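Local coordinates for sensor protein (Rhodopseudomonas palustris, PDB 2OOL), which senses light through a bound biliverdin and probably relays the signal as a histidine kinase, this chain being its chromophore-binding PAS-GAF part, at residues A[63-68]-A[109-114]; A[123-128]-A[256-261]; A[155-160]-A[318-323]. One frame throughout, in Å; residues are numbered along the deposited sequence.

Interaction 1 of 3, residues A[63-68]-A[109-114]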
loop_
_atom_site.group_PDB
_atom_site.type_symbol
_atom_site.label_atom_id
_atom_site.label_comp_id
_atom_site.label_asym_id
_atom_site.label_seq_id
_atom_site.Cartn_x
_atom_site.Cartn_y
_atom_site.Cartn_z
ATOM N N GLU A 63 20.524 28.217 -7.325
ATOM C CA GLU A 63 20.996 29.504 -6.814
ATOM C C GLU A 63 20.127 29.990 -5.663
ATOM O O GLU A 63 20.634 30.554 -4.685
ATOM C CB GLU A 63 21.021 30.560 -7.926
ATOM C CG GLU A 63 21.260 31.984 -7.438
ATOM C CD GLU A 63 22.049 32.834 -8.447
ATOM O OE1 GLU A 63 21.591 33.027 -9.600
ATOM O OE2 GLU A 63 23.141 33.296 -8.076
ATOM N N ASP A 64 18.822 29.768 -5.754
ATOM C CA ASP A 64 17.975 30.169 -4.665
ATOM C C ASP A 64 18.092 29.221 -3.477
ATOM O O ASP A 64 17.748 29.593 -2.362
ATOM C CB ASP A 64 16.521 30.233 -5.093
ATOM C CG ASP A 64 16.328 30.953 -6.407
ATOM O OD1 ASP A 64 16.844 32.095 -6.558
ATOM O OD2 ASP A 64 15.660 30.361 -7.284
ATOM N N LEU A 65 18.503 27.989 -3.707
ATOM C CA LEU A 65 18.592 27.036 -2.625
ATOM C C LEU A 65 19.799 27.375 -1.793
ATOM O O LEU A 65 19.685 27.652 -0.612
ATOM C CB LEU A 65 18.676 25.608 -3.174
ATOM C CG LEU A 65 18.677 24.444 -2.182
ATOM C CD1 LEU A 65 17.535 24.515 -1.158
ATOM C CD2 LEU A 65 18.734 23.139 -2.924
ATOM N N LEU A 66 20.959 27.394 -2.447
ATOM C CA LEU A 66 22.263 27.500 -1.794
ATOM C C LEU A 66 22.837 28.920 -1.778
ATOM O O LEU A 66 23.816 29.144 -1.104
ATOM C CB LEU A 66 23.249 26.558 -2.514
ATOM C CG LEU A 66 22.761 25.106 -2.499
ATOM C CD1 LEU A 66 23.581 24.237 -3.400
ATOM C CD2 LEU A 66 22.737 24.556 -1.065
ATOM N N ARG A 67 22.250 29.853 -2.528
ATOM C CA ARG A 67 22.656 31.255 -2.543
ATOM C C ARG A 67 24.022 31.471 -3.204
ATOM O O ARG A 67 24.797 32.330 -2.795
ATOM C CB ARG A 67 22.643 31.846 -1.129
ATOM C CG ARG A 67 21.245 31.808 -0.492
ATOM C CD ARG A 67 20.358 32.954 -1.052
ATOM N NE ARG A 67 18.924 32.628 -1.060
ATOM C CZ ARG A 67 18.052 33.025 -1.997
ATOM N NH1 ARG A 67 18.449 33.754 -3.053
ATOM N NH2 ARG A 67 16.772 32.667 -1.902
ATOM N N GLN A 68 24.267 30.713 -4.272
ATOM C CA GLN A 68 25.542 30.757 -4.967
ATOM C C GLN A 68 25.312 30.643 -6.473
ATOM O O GLN A 68 24.316 30.067 -6.910
ATOM C CB GLN A 68 26.452 29.639 -4.455
ATOM C CG GLN A 68 27.057 29.908 -3.058
ATOM C CD GLN A 68 27.336 28.621 -2.300
ATOM O OE1 GLN A 68 26.861 27.544 -2.692
ATOM N NE2 GLN A 68 28.099 28.717 -1.214
ATOM N N VAL A 109 19.649 19.065 2.919
ATOM C CA VAL A 109 20.592 20.009 2.327
ATOM C C VAL A 109 20.874 21.106 3.355
ATOM O O VAL A 109 19.931 21.623 3.968
ATOM C CB VAL A 109 19.973 20.656 1.075
ATOM C CG1 VAL A 109 20.841 21.722 0.452
ATOM C CG2 VAL A 109 19.592 19.583 0.054
ATOM N N VAL A 110 22.163 21.432 3.566
ATOM C CA VAL A 110 22.569 22.504 4.474
ATOM C C VAL A 110 22.676 23.793 3.661
ATOM O O VAL A 110 23.477 23.871 2.746
ATOM C CB VAL A 110 23.857 22.127 5.188
ATOM C CG1 VAL A 110 24.267 23.201 6.195
ATOM C CG2 VAL A 110 23.694 20.764 5.886
ATOM N N THR A 111 21.780 24.747 3.908
ATOM C CA THR A 111 21.677 25.994 3.153
ATOM C C THR A 111 22.018 27.138 4.096
ATOM O O THR A 111 21.995 26.972 5.331
ATOM C CB THR A 111 20.230 26.244 2.512
ATOM O OG1 THR A 111 19.313 26.748 3.479
ATOM C CG2 THR A 111 19.613 25.004 1.849
ATOM N N PRO A 112 22.303 28.329 3.547
ATOM C CA PRO A 112 22.656 29.432 4.454
ATOM C C PRO A 112 21.474 29.846 5.335
ATOM O O PRO A 112 21.677 30.429 6.388
ATOM C CB PRO A 112 23.036 30.580 3.495
ATOM C CG PRO A 112 23.239 29.937 2.154
ATOM C CD PRO A 112 22.293 28.768 2.144
ATOM N N ASP A 113 20.259 29.543 4.887
ATOM C CA ASP A 113 19.018 29.874 5.596
ATOM C C ASP A 113 18.424 28.633 6.306
ATOM O O ASP A 113 17.205 28.484 6.362
ATOM C CB ASP A 113 17.972 30.436 4.589
ATOM C CG ASP A 113 18.603 31.348 3.484
ATOM O OD1 ASP A 113 19.338 32.326 3.832
ATOM O OD2 ASP A 113 18.340 31.076 2.272
ATOM N N GLY A 114 19.276 27.748 6.833
ATOM C CA GLY A 114 18.847 26.514 7.503
ATOM C C GLY A 114 18.881 25.226 6.673
ATOM O O GLY A 114 19.158 25.238 5.476
#

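Interaction 2 of 3, residues A[123-128]-A[256-261]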
loop_
_atom_site.group_PDB
_atom_site.type_symbol
_atom_site.label_atom_id
_atom_site.label_comp_id
_atom_site.label_asym_id
_atom_site.label_seq_id
_atom_site.Cartn_x
_atom_site.Cartn_y
_atom_site.Cartn_z
ATOM N N HIS A 123 18.872 8.293 -10.353
ATOM C CA HIS A 123 18.921 7.366 -11.469
ATOM C C HIS A 123 20.192 7.454 -12.314
ATOM O O HIS A 123 20.899 8.458 -12.306
ATOM C CB HIS A 123 17.648 7.441 -12.330
ATOM C CG HIS A 123 17.687 8.474 -13.401
ATOM N ND1 HIS A 123 17.119 9.721 -13.244
ATOM C CD2 HIS A 123 18.128 8.411 -14.686
ATOM C CE1 HIS A 123 17.239 10.397 -14.380
ATOM N NE2 HIS A 123 17.855 9.626 -15.271
ATOM N N ARG A 124 20.452 6.356 -13.013
ATOM C CA ARG A 124 21.624 6.167 -13.885
ATOM C C ARG A 124 21.166 6.002 -15.329
ATOM O O ARG A 124 20.347 5.154 -15.579
ATOM C CB ARG A 124 22.277 4.862 -13.524
ATOM C CG ARG A 124 23.327 4.940 -12.461
ATOM C CD ARG A 124 24.104 3.603 -12.458
ATOM N NE ARG A 124 24.964 3.462 -11.288
ATOM C CZ ARG A 124 24.535 3.330 -10.030
ATOM N NH1 ARG A 124 23.232 3.296 -9.735
ATOM N NH2 ARG A 124 25.438 3.232 -9.054
ATOM N N HIS A 125 21.681 6.791 -16.267
ATOM C CA HIS A 125 21.278 6.712 -17.700
ATOM C C HIS A 125 22.426 7.443 -18.408
ATOM O O HIS A 125 23.005 8.376 -17.847
ATOM C CB HIS A 125 19.825 7.307 -17.883
ATOM C CG HIS A 125 19.311 7.364 -19.312
ATOM N ND1 HIS A 125 19.148 6.242 -20.105
ATOM C CD2 HIS A 125 18.900 8.415 -20.069
ATOM C CE1 HIS A 125 18.679 6.604 -21.287
ATOM N NE2 HIS A 125 18.519 7.916 -21.289
ATOM N N ASP A 126 22.911 6.921 -19.550
ATOM C CA ASP A 126 24.023 7.566 -20.291
ATOM C C ASP A 126 25.290 7.783 -19.546
ATOM O O ASP A 126 25.974 8.819 -19.679
ATOM C CB ASP A 126 23.567 8.889 -20.896
ATOM C CG ASP A 126 22.605 8.676 -22.084
ATOM O OD1 ASP A 126 22.174 7.526 -22.321
ATOM O OD2 ASP A 126 22.361 9.648 -22.837
ATOM N N SER A 127 25.677 6.762 -18.802
ATOM C CA SER A 127 26.961 6.759 -18.154
ATOM C C SER A 127 27.051 7.824 -17.075
ATOM O O SER A 127 28.139 8.119 -16.581
ATOM C CB SER A 127 28.100 6.881 -19.232
ATOM O OG SER A 127 27.619 6.268 -20.454
ATOM N N ILE A 128 25.904 8.392 -16.666
ATOM C CA ILE A 128 25.898 9.404 -15.594
ATOM C C ILE A 128 24.812 9.181 -14.564
ATOM O O ILE A 128 23.881 8.434 -14.793
ATOM C CB ILE A 128 25.775 10.863 -16.160
ATOM C CG1 ILE A 128 24.499 11.038 -16.977
ATOM C CG2 ILE A 128 27.039 11.237 -16.986
ATOM C CD1 ILE A 128 24.062 12.448 -17.121
ATOM N N ASP A 256 20.298 13.895 -21.470
ATOM C CA ASP A 256 19.115 13.140 -21.769
ATOM C C ASP A 256 18.280 13.014 -20.502
ATOM O O ASP A 256 18.632 12.285 -19.577
ATOM C CB ASP A 256 19.517 11.750 -22.316
ATOM C CG ASP A 256 18.344 10.960 -22.808
ATOM O OD1 ASP A 256 17.199 11.188 -22.359
ATOM O OD2 ASP A 256 18.548 10.126 -23.702
ATOM N N LEU A 257 17.168 13.735 -20.466
ATOM C CA LEU A 257 16.287 13.729 -19.307
ATOM C C LEU A 257 15.159 12.725 -19.436
ATOM O O LEU A 257 14.201 12.743 -18.668
ATOM C CB LEU A 257 15.809 15.140 -19.068
ATOM C CG LEU A 257 16.935 16.137 -18.757
ATOM C CD1 LEU A 257 16.420 17.536 -18.718
ATOM C CD2 LEU A 257 17.534 15.796 -17.419
ATOM N N SER A 258 15.275 11.779 -20.366
ATOM C CA SER A 258 14.206 10.765 -20.521
ATOM C C SER A 258 13.649 10.212 -19.200
ATOM O O SER A 258 12.417 10.102 -19.038
ATOM C CB SER A 258 14.679 9.593 -21.364
ATOM O OG SER A 258 14.961 9.977 -22.690
ATOM N N PHE A 259 14.537 9.830 -18.271
ATOM C CA PHE A 259 14.154 9.202 -17.001
ATOM C C PHE A 259 14.129 10.165 -15.799
ATOM O O PHE A 259 14.020 9.744 -14.659
ATOM C CB PHE A 259 15.001 7.972 -16.753
ATOM C CG PHE A 259 14.717 6.882 -17.710
ATOM C CD1 PHE A 259 13.606 6.061 -17.521
ATOM C CD2 PHE A 259 15.455 6.744 -18.864
ATOM C CE1 PHE A 259 13.298 5.081 -18.439
ATOM C CE2 PHE A 259 15.160 5.741 -19.800
ATOM C CZ PHE A 259 14.059 4.921 -19.587
ATOM N N SER A 260 14.118 11.465 -16.059
ATOM C CA SER A 260 14.120 12.440 -15.007
ATOM C C SER A 260 12.710 12.908 -14.652
ATOM O O SER A 260 11.938 13.287 -15.524
ATOM C CB SER A 260 14.994 13.648 -15.407
ATOM O OG SER A 260 14.182 14.834 -15.193
ATOM N N VAL A 261 12.382 12.910 -13.354
ATOM C CA VAL A 261 11.047 13.296 -12.896
ATOM C C VAL A 261 10.774 14.769 -13.063
ATOM O O VAL A 261 9.594 15.161 -13.131
ATOM C CB VAL A 261 10.740 12.806 -11.419
ATOM C CG1 VAL A 261 10.660 11.265 -11.384
ATOM C CG2 VAL A 261 11.775 13.278 -10.424
HETATM O O HOH W 1 17.328 10.541 -17.948
HETATM O O HOH W 2 22.898 12.186 -21.362
#

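Interaction 3 of 3, residues A[155-160]-A[318-323]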
loop_
_atom_site.group_PDB
_atom_site.type_symbol
_atom_site.label_atom_id
_atom_site.label_comp_id
_atom_site.label_asym_id
_atom_site.label_seq_id
_atom_site.Cartn_x
_atom_site.Cartn_y
_atom_site.Cartn_z
ATOM N N ARG A 155 -10.331 -5.494 -5.353
ATOM C CA ARG A 155 -11.552 -5.247 -6.119
ATOM C C ARG A 155 -11.269 -5.304 -7.604
ATOM O O ARG A 155 -12.045 -5.858 -8.380
ATOM C CB ARG A 155 -12.154 -3.885 -5.790
ATOM C CG ARG A 155 -13.015 -3.908 -4.557
ATOM C CD ARG A 155 -13.300 -2.506 -4.010
ATOM N NE ARG A 155 -13.969 -2.607 -2.702
ATOM C CZ ARG A 155 -14.420 -1.576 -1.980
ATOM N NH1 ARG A 155 -14.302 -0.316 -2.423
ATOM N NH2 ARG A 155 -14.984 -1.808 -0.803
ATOM N N LEU A 156 -10.152 -4.713 -7.988
ATOM C CA LEU A 156 -9.725 -4.714 -9.365
ATOM C C LEU A 156 -9.627 -6.155 -9.831
ATOM O O LEU A 156 -10.049 -6.479 -10.926
ATOM C CB LEU A 156 -8.363 -4.018 -9.474
ATOM C CG LEU A 156 -8.140 -2.885 -10.468
ATOM C CD1 LEU A 156 -9.335 -2.080 -10.764
ATOM C CD2 LEU A 156 -6.983 -1.950 -9.950
ATOM N N GLN A 157 -9.138 -7.033 -8.960
ATOM C CA GLN A 157 -8.884 -8.421 -9.329
ATOM C C GLN A 157 -10.117 -9.307 -9.483
ATOM O O GLN A 157 -10.005 -10.384 -10.070
ATOM C CB GLN A 157 -7.916 -9.064 -8.340
ATOM C CG GLN A 157 -6.490 -8.475 -8.371
ATOM C CD GLN A 157 -5.448 -9.515 -8.049
ATOM O OE1 GLN A 157 -4.943 -9.590 -6.911
ATOM N NE2 GLN A 157 -5.135 -10.358 -9.040
ATOM N N THR A 158 -11.270 -8.878 -8.954
ATOM C CA THR A 158 -12.552 -9.544 -9.239
ATOM C C THR A 158 -13.501 -8.707 -10.106
ATOM O O THR A 158 -14.681 -9.010 -10.176
ATOM C CB THR A 158 -13.300 -9.951 -7.932
ATOM O OG1 THR A 158 -13.432 -8.815 -7.069
ATOM C CG2 THR A 158 -12.577 -11.113 -7.201
ATOM N N ALA A 159 -13.000 -7.667 -10.769
ATOM C CA ALA A 159 -13.792 -6.892 -11.736
ATOM C C ALA A 159 -14.198 -7.780 -12.909
ATOM O O ALA A 159 -13.346 -8.467 -13.474
ATOM C CB ALA A 159 -12.981 -5.701 -12.249
ATOM N N ALA A 160 -15.487 -7.758 -13.277
ATOM C CA ALA A 160 -16.042 -8.714 -14.250
ATOM C C ALA A 160 -16.020 -8.194 -15.697
ATOM O O ALA A 160 -16.081 -8.984 -16.660
ATOM C CB ALA A 160 -17.482 -9.111 -13.848
ATOM N N ALA A 318 -2.091 0.900 -11.511
ATOM C CA ALA A 318 -2.050 0.821 -12.941
ATOM C C ALA A 318 -1.578 -0.541 -13.382
ATOM O O ALA A 318 -2.145 -1.120 -14.323
ATOM C CB ALA A 318 -1.146 1.888 -13.496
ATOM N N GLN A 319 -0.519 -1.041 -12.738
ATOM C CA GLN A 319 0.028 -2.347 -13.074
ATOM C C GLN A 319 -0.998 -3.496 -12.771
ATOM O O GLN A 319 -1.074 -4.474 -13.527
ATOM C CB GLN A 319 1.348 -2.603 -12.356
ATOM C CG GLN A 319 2.559 -1.710 -12.798
ATOM C CD GLN A 319 3.779 -1.884 -11.894
ATOM O OE1 GLN A 319 3.696 -2.585 -10.879
ATOM N NE2 GLN A 319 4.917 -1.194 -12.225
ATOM N N VAL A 320 -1.755 -3.408 -11.685
ATOM C CA VAL A 320 -2.798 -4.422 -11.407
ATOM C C VAL A 320 -3.945 -4.348 -12.409
ATOM O O VAL A 320 -4.503 -5.405 -12.830
ATOM C CB VAL A 320 -3.374 -4.284 -9.984
ATOM C CG1 VAL A 320 -4.609 -5.285 -9.735
ATOM C CG2 VAL A 320 -2.289 -4.489 -8.963
ATOM N N LEU A 321 -4.332 -3.108 -12.748
ATOM C CA LEU A 321 -5.318 -2.846 -13.805
ATOM C C LEU A 321 -4.810 -3.506 -15.095
ATOM O O LEU A 321 -5.540 -4.245 -15.760
ATOM C CB LEU A 321 -5.499 -1.329 -14.035
ATOM C CG LEU A 321 -6.508 -0.877 -15.111
ATOM C CD1 LEU A 321 -7.939 -1.454 -14.856
ATOM C CD2 LEU A 321 -6.579 0.629 -15.311
ATOM N N THR A 322 -3.558 -3.246 -15.436
ATOM C CA THR A 322 -2.939 -3.820 -16.630
ATOM C C THR A 322 -3.095 -5.336 -16.691
ATOM O O THR A 322 -3.533 -5.879 -17.707
ATOM C CB THR A 322 -1.458 -3.420 -16.698
ATOM O OG1 THR A 322 -1.360 -1.984 -16.599
ATOM C CG2 THR A 322 -0.797 -3.923 -18.001
ATOM N N TRP A 323 -2.784 -6.030 -15.607
ATOM C CA TRP A 323 -3.015 -7.479 -15.548
ATOM C C TRP A 323 -4.485 -7.873 -15.774
ATOM O O TRP A 323 -4.779 -8.861 -16.472
ATOM C CB TRP A 323 -2.591 -8.008 -14.190
ATOM C CG TRP A 323 -2.911 -9.420 -13.976
ATOM C CD1 TRP A 323 -3.923 -9.926 -13.236
ATOM C CD2 TRP A 323 -2.195 -10.536 -14.503
ATOM N NE1 TRP A 323 -3.899 -11.293 -13.277
ATOM C CE2 TRP A 323 -2.850 -11.697 -14.054
ATOM C CE3 TRP A 323 -1.072 -10.666 -15.329
ATOM C CZ2 TRP A 323 -2.414 -12.984 -14.390
ATOM C CZ3 TRP A 323 -0.630 -11.952 -15.658
ATOM C CH2 TRP A 323 -1.305 -13.089 -15.192
#

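Interaction 1 of 3, residues A[63-68]-A[109-114]
In the PAS fold the short helix 62-66 lays Leu65 and Leu66 against the edge strand 105-111 and the turn that follows it, touching Val109, Thr111 and Pro112. Leu66 CD2 lies 3.7 Å from Val109 CG1. Leu65 CD1 meets the methyl of Thr111, CG2, at 3.7 Å, while Phe118 of strand 114-125 packs on both Leu65 and Val109. Thr111 suits its place because it is two-faced: with OG1 between the backbone N and the carbonyl carbon (chi1 80°), CG2 lies against Leu65 and OG1 turns back into its own type I turn, bonding to Gly114 O at 2.5 Å in the carbonyl plane. That oxygen also accepts from Thr111 N. Replacing Thr111 by alanine is likely to leave Leu65 CD1 without its methyl neighbour and Gly114 O with one donor fewer. Beyond the strand, the Pro112 ring sits over the helix end, its CG 3.4 Å from Leu66 O and 3.8 Å from Arg67 CG. At the exposed side Arg67 NE faces Asp113 OD2 at 3.7 Å, a long salt bridge with planes turned 48° apart. With no hydrogen bond across, cohesion rests mainly on apolar fit, and the outer charges probably add only a weak attraction.

Interaction 2 of 3, residues A[123-128]-A[256-261]
His123 and His125, both facing the loop 256-261 from strand 114-125, press against Phe259, the tight part of the contact. Phe259 CB lies over the face of the His123 ring, 3.9 Å from its centroid, a CH-pi contact, and Phe259 O sits above the same ring, 3.3 Å from CE1. Phe259 also turns its ring edge onto the face of His125 in a T-shaped pair, centroids 5.1 Å apart and planes at 72°. The opposite face of His125 is covered by Asp126 OD1, so the imidazole lies between phenyl edge and carboxylate oxygen. A histidine suits both positions, being flat for packing yet polar at its rim: His123 NE2 reaches a water that also bonds Asp256 O and Phe259 N.

Toward Asp126 the fit loosens. His125 NE2 gives Asp256 OD2 only a weak bond of 3.3 Å, and Asp126 OD2 stands 3.9 Å from Asp256 OD2, a pairing of like charges that His125 and a second water, joining Asp126 OD2 to Asp256 N, may soften. Asp256 is steadied by two bonds to OD1, from Ser258 N (2.8 Å, an Asx turn) and Ser258 OG (2.6 Å).

The contact joins PAS to GAF: Ser260 OG hydrogen-bonds Glu132 of strand 128-134, Phe259 rests on Ile227 of helix 219-227, and Leu257 shares a backbone hydrogen bond with His34, consistent with the phytochrome knot of N-terminal segment and GAF loop.

Interaction 3 of 3, residues A[155-160]-A[318-323]
Ala318 O, in helix 308-332 shortly before the Val320 and Leu321 that meet Leu156, is gripped by two donors of a single residue. Thr322 N makes the regular helical bond, and Thr322 OG1 adds a second of 2.6 Å from the opposite face of the carbonyl plane, 39° out of it. A threonine can thus satisfy its hydroxyl within the helix.

Across the contact there are no hydrogen bonds. Val320 CG1, anti to its own backbone nitrogen (chi1 174°), fits against two neighbours of helix 142-157: Leu156 CB at 4.0 Å and Gln157 CG at 3.9 Å. Leu156 brings both of its methyls to Leu321, CD2 within 4.0 Å of Leu321 N and CD1 4.4 Å from Leu321 CD1. Branched aliphatic residues suit this buried seam, which Ile168 and Ala165 of helix 162-177 close from a third helix.

These helices lie against the second subunit, consistent with the helical dimer bundle of related bacteriophytochromes. Gln157 serves both sides of this boundary: its aliphatic CG touches Val320, whereas its amide NE2 stands obliquely, 4.4 Å from Trp323 CD1. Trp323 of the second subunit packs on Gln157 and meets Trp323 of this chain edge to face, while Gln319 OE1 accepts a hydrogen bond from Gln157 NE2 of that subunit.

Overall arrangement
The three contacts are spread from the PAS fold to the dimer side of the molecule. Interactions 1 and 2 share a sheet, since strands 105-111 and 114-125 are neighbours in it, yet their centres are 25 Å apart. Interaction 1 is partly buried, apolar beneath and charged outside. Interaction 2, also partly buried and closer to the chain's centre, is the polar, aromatic one, using imidazoles, carboxylates and bridging waters where two domains meet. Interaction 3, on the other side of the chain's centre from interaction 1, is buried and mainly aliphatic, with Gln157 and Trp323 at one side and the second subunit beside it. The segments of interactions 2 and 3 alternate along the chain.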